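Local coordinates for glutamate receptor 1 (Adineta vaga, PDB 4IO2), which binds glutamate in the extracellular ligand-binding domain of what is probably a ligand-gated ion channel, at residues L10-I15 / Y79-G84. Numbering follows the deposited sequence.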
ATOM      1  N   LEU A  10      -6.992   3.529 -24.831  1.00 17.56           N
ATOM      2  CA  LEU A  10      -5.731   3.475 -24.095  1.00 19.63           C
ATOM      3  C   LEU A  10      -4.837   2.417 -24.647  1.00 19.47           C
ATOM      4  O   LEU A  10      -5.218   1.246 -24.699  1.00 19.24           O
ATOM      5  CB  LEU A  10      -5.962   3.126 -22.640  1.00 22.61           C
ATOM      6  CG  LEU A  10      -6.663   4.164 -21.812  1.00 22.97           C
ATOM      7  CD1 LEU A  10      -6.860   3.574 -20.428  1.00 24.67           C
ATOM      8  CD2 LEU A  10      -5.893   5.461 -21.799  1.00 23.57           C
ATOM      9  N   ARG A  11      -3.628   2.804 -25.009  1.00 18.73           N
ATOM     10  CA  ARG A  11      -2.541   1.859 -25.298  1.00 17.70           C
ATOM     11  C   ARG A  11      -1.957   1.414 -23.965  1.00 15.96           C
ATOM     12  O   ARG A  11      -1.372   2.220 -23.207  1.00 17.74           O
ATOM     13  CB  ARG A  11      -1.448   2.503 -26.156  1.00 21.99           C
ATOM     14  CG  ARG A  11      -1.896   2.994 -27.526  1.00 25.49           C
ATOM     15  CD  ARG A  11      -0.827   3.887 -28.160  1.00 27.09           C
ATOM     16  NE  ARG A  11      -0.527   4.991 -27.261  1.00 28.21           N
ATOM     17  CZ  ARG A  11       0.621   5.664 -27.195  1.00 28.25           C
ATOM     18  NH1 ARG A  11       1.617   5.438 -28.049  1.00 30.55           N
ATOM     19  NH2 ARG A  11       0.752   6.591 -26.268  1.00 29.34           N
ATOM     20  N   ILE A  12      -2.156   0.140 -23.633  1.00 15.39           N
ATOM     21  CA  ILE A  12      -1.822  -0.419 -22.315  1.00 14.12           C
ATOM     22  C   ILE A  12      -0.635  -1.359 -22.445  1.00 15.37           C
ATOM     23  O   ILE A  12      -0.761  -2.420 -23.037  1.00 16.30           O
ATOM     24  CB  ILE A  12      -2.998  -1.193 -21.712  1.00 14.33           C
ATOM     25  CG1 ILE A  12      -4.237  -0.326 -21.651  1.00 15.40           C
ATOM     26  CG2 ILE A  12      -2.602  -1.743 -20.329  1.00 14.77           C
ATOM     27  CD1 ILE A  12      -5.489  -1.026 -21.097  1.00 18.93           C
ATOM     28  N   GLY A  13       0.520  -0.935 -21.944  1.00 13.39           N
ATOM     29  CA  GLY A  13       1.703  -1.779 -21.950  1.00 14.23           C
ATOM     30  C   GLY A  13       1.621  -2.824 -20.838  1.00 14.63           C
ATOM     31  O   GLY A  13       1.240  -2.502 -19.695  1.00 14.64           O
ATOM     32  N   VAL A  14       1.934  -4.068 -21.202  1.00 13.26           N
ATOM     33  CA  VAL A  14       2.015  -5.172 -20.263  1.00 14.27           C
ATOM     34  C   VAL A  14       3.338  -5.865 -20.474  1.00 13.30           C
ATOM     35  O   VAL A  14       4.009  -5.667 -21.489  1.00 15.05           O
ATOM     36  CB  VAL A  14       0.811  -6.151 -20.385  1.00 13.29           C
ATOM     37  CG1 VAL A  14      -0.529  -5.463 -20.109  1.00 14.31           C
ATOM     38  CG2 VAL A  14       0.740  -6.853 -21.716  1.00 13.53           C
ATOM     39  N   ILE A  15       3.761  -6.627 -19.468  1.00 13.00           N
ATOM     40  CA  ILE A  15       5.092  -7.252 -19.475  1.00 12.57           C
ATOM     41  C   ILE A  15       4.980  -8.680 -18.942  1.00 13.31           C
ATOM     42  O   ILE A  15       4.317  -8.950 -17.948  1.00 13.17           O
ATOM     43  CB  ILE A  15       6.091  -6.381 -18.666  1.00 12.62           C
ATOM     44  CG1 ILE A  15       7.492  -6.957 -18.684  1.00 13.76           C
ATOM     45  CG2 ILE A  15       5.636  -6.112 -17.217  1.00 13.05           C
ATOM     46  CD1 ILE A  15       8.569  -6.007 -18.181  1.00 16.34           C
ATOM     47  N   TYR A  79       3.315   4.160 -24.669  1.00 18.36           N
ATOM     48  CA  TYR A  79       2.078   3.627 -24.101  1.00 18.20           C
ATOM     49  C   TYR A  79       1.372   4.787 -23.389  1.00 17.36           C
ATOM     50  O   TYR A  79       2.003   5.791 -23.049  1.00 19.27           O
ATOM     51  CB  TYR A  79       2.365   2.518 -23.063  1.00 18.92           C
ATOM     52  CG  TYR A  79       3.270   1.407 -23.561  1.00 17.54           C
ATOM     53  CD1 TYR A  79       2.821   0.456 -24.482  1.00 19.78           C
ATOM     54  CD2 TYR A  79       4.585   1.325 -23.156  1.00 19.86           C
ATOM     55  CE1 TYR A  79       3.647  -0.559 -24.939  1.00 20.23           C
ATOM     56  CE2 TYR A  79       5.422   0.301 -23.606  1.00 20.46           C
ATOM     57  CZ  TYR A  79       4.968  -0.622 -24.508  1.00 19.68           C
ATOM     58  OH  TYR A  79       5.833  -1.611 -24.924  1.00 24.24           O
ATOM     59  N   ASP A  80       0.087   4.621 -23.130  1.00 16.91           N
ATOM     60  CA  ASP A  80      -0.670   5.546 -22.278  1.00 17.53           C
ATOM     61  C   ASP A  80      -0.615   5.183 -20.812  1.00 16.37           C
ATOM     62  O   ASP A  80      -0.454   6.059 -19.975  1.00 17.68           O
ATOM     63  CB  ASP A  80      -2.120   5.660 -22.753  1.00 19.40           C
ATOM     64  CG  ASP A  80      -2.193   6.162 -24.181  1.00 22.54           C
ATOM     65  OD1 ASP A  80      -1.546   7.205 -24.493  1.00 27.16           O
ATOM     66  OD2 ASP A  80      -2.856   5.522 -25.005  1.00 24.50           O
ATOM     67  N   ILE A  81      -0.790   3.909 -20.517  1.00 14.03           N
ATOM     68  CA  ILE A  81      -0.575   3.398 -19.166  1.00 13.10           C
ATOM     69  C   ILE A  81       0.192   2.079 -19.282  1.00 12.44           C
ATOM     70  O   ILE A  81       0.254   1.488 -20.358  1.00 14.18           O
ATOM     71  CB  ILE A  81      -1.882   3.188 -18.349  1.00 13.57           C
ATOM     72  CG1 ILE A  81      -2.787   2.141 -19.011  1.00 14.78           C
ATOM     73  CG2 ILE A  81      -2.598   4.519 -18.193  1.00 15.30           C
ATOM     74  CD1 ILE A  81      -4.054   1.779 -18.179  1.00 17.02           C
ATOM     75  N   ALA A  82       0.744   1.619 -18.176  1.00 12.27           N
ATOM     76  CA  ALA A  82       1.349   0.277 -18.111  1.00 11.83           C
ATOM     77  C   ALA A  82       0.882  -0.422 -16.830  1.00 13.50           C
ATOM     78  O   ALA A  82       0.881   0.151 -15.747  1.00 12.56           O
ATOM     79  CB  ALA A  82       2.891   0.331 -18.187  1.00 14.20           C
ATOM     80  N   ILE A  83       0.440  -1.659 -17.001  1.00 13.05           N
ATOM     81  CA  ILE A  83      -0.126  -2.448 -15.923  1.00 11.70           C
ATOM     82  C   ILE A  83       0.646  -3.727 -15.756  1.00 12.46           C
ATOM     83  O   ILE A  83       0.822  -4.488 -16.714  1.00 13.89           O
ATOM     84  CB  ILE A  83      -1.620  -2.783 -16.146  1.00 13.26           C
ATOM     85  CG1 ILE A  83      -2.463  -1.520 -16.371  1.00 14.90           C
ATOM     86  CG2 ILE A  83      -2.132  -3.540 -14.944  1.00 14.65           C
ATOM     87  CD1 ILE A  83      -3.932  -1.818 -16.707  1.00 18.05           C
ATOM     88  N   GLY A  84       1.092  -3.980 -14.535  1.00 12.71           N
ATOM     89  CA  GLY A  84       1.800  -5.196 -14.240  1.00 11.50           C
ATOM     90  C   GLY A  84       2.287  -5.206 -12.810  1.00 11.49           C
ATOM     91  O   GLY A  84       1.852  -4.438 -11.931  1.00 12.12           O
TER
HETATM   92  O   HOH W   1       1.927  -6.886 -17.232  1.00 13.23           O
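R11 grips D80 side-on: NE faces OD2 while NH2 lies 3.0 Å from OD1 in a salt bridge. Both acceptors sit in the guanidinium plane, yet the nitrogens meet the carboxylate from above its own plane, the planes being 58° apart. The bend at chi3 (-56°) turns the NE/NH2 edge of the guanidinium toward D80, while the backbone of Y79 lies over one face and NH1 bonds to G77 O. D80 OD2 also accepts the R11 backbone N at 2.8 Å, on its anti side, so main chain and side chain of one residue fix the carboxylate. Replacing R11 by alanine is likely to leave D80 without its countercharge, OD2 keeping the backbone N-H alone.

In the backbone, R11 O accepts from both D80 N and I81 N, then G13 N reaches I81 O at 2.9 Å and I83 N reaches G13 O. This alternation defines parallel strands: 81-82 joins 9-14, whose other edge pairs with 55-60, giving the 2-1-3 strand order of a periplasmic-binding-protein-like lobe. A water accepts from I15 N and lies 2.7 Å from I83 O.

Apolar contacts occupy the face carrying I12 and I81, whose CG1 atoms lie 3.9 Å apart; I12 CG2 meets I83 CD1, and helix 40-52 covers both. On the other face, G13 CA makes a CH-pi contact 3.9 Å from the Y79 ring centroid, 23° off the normal.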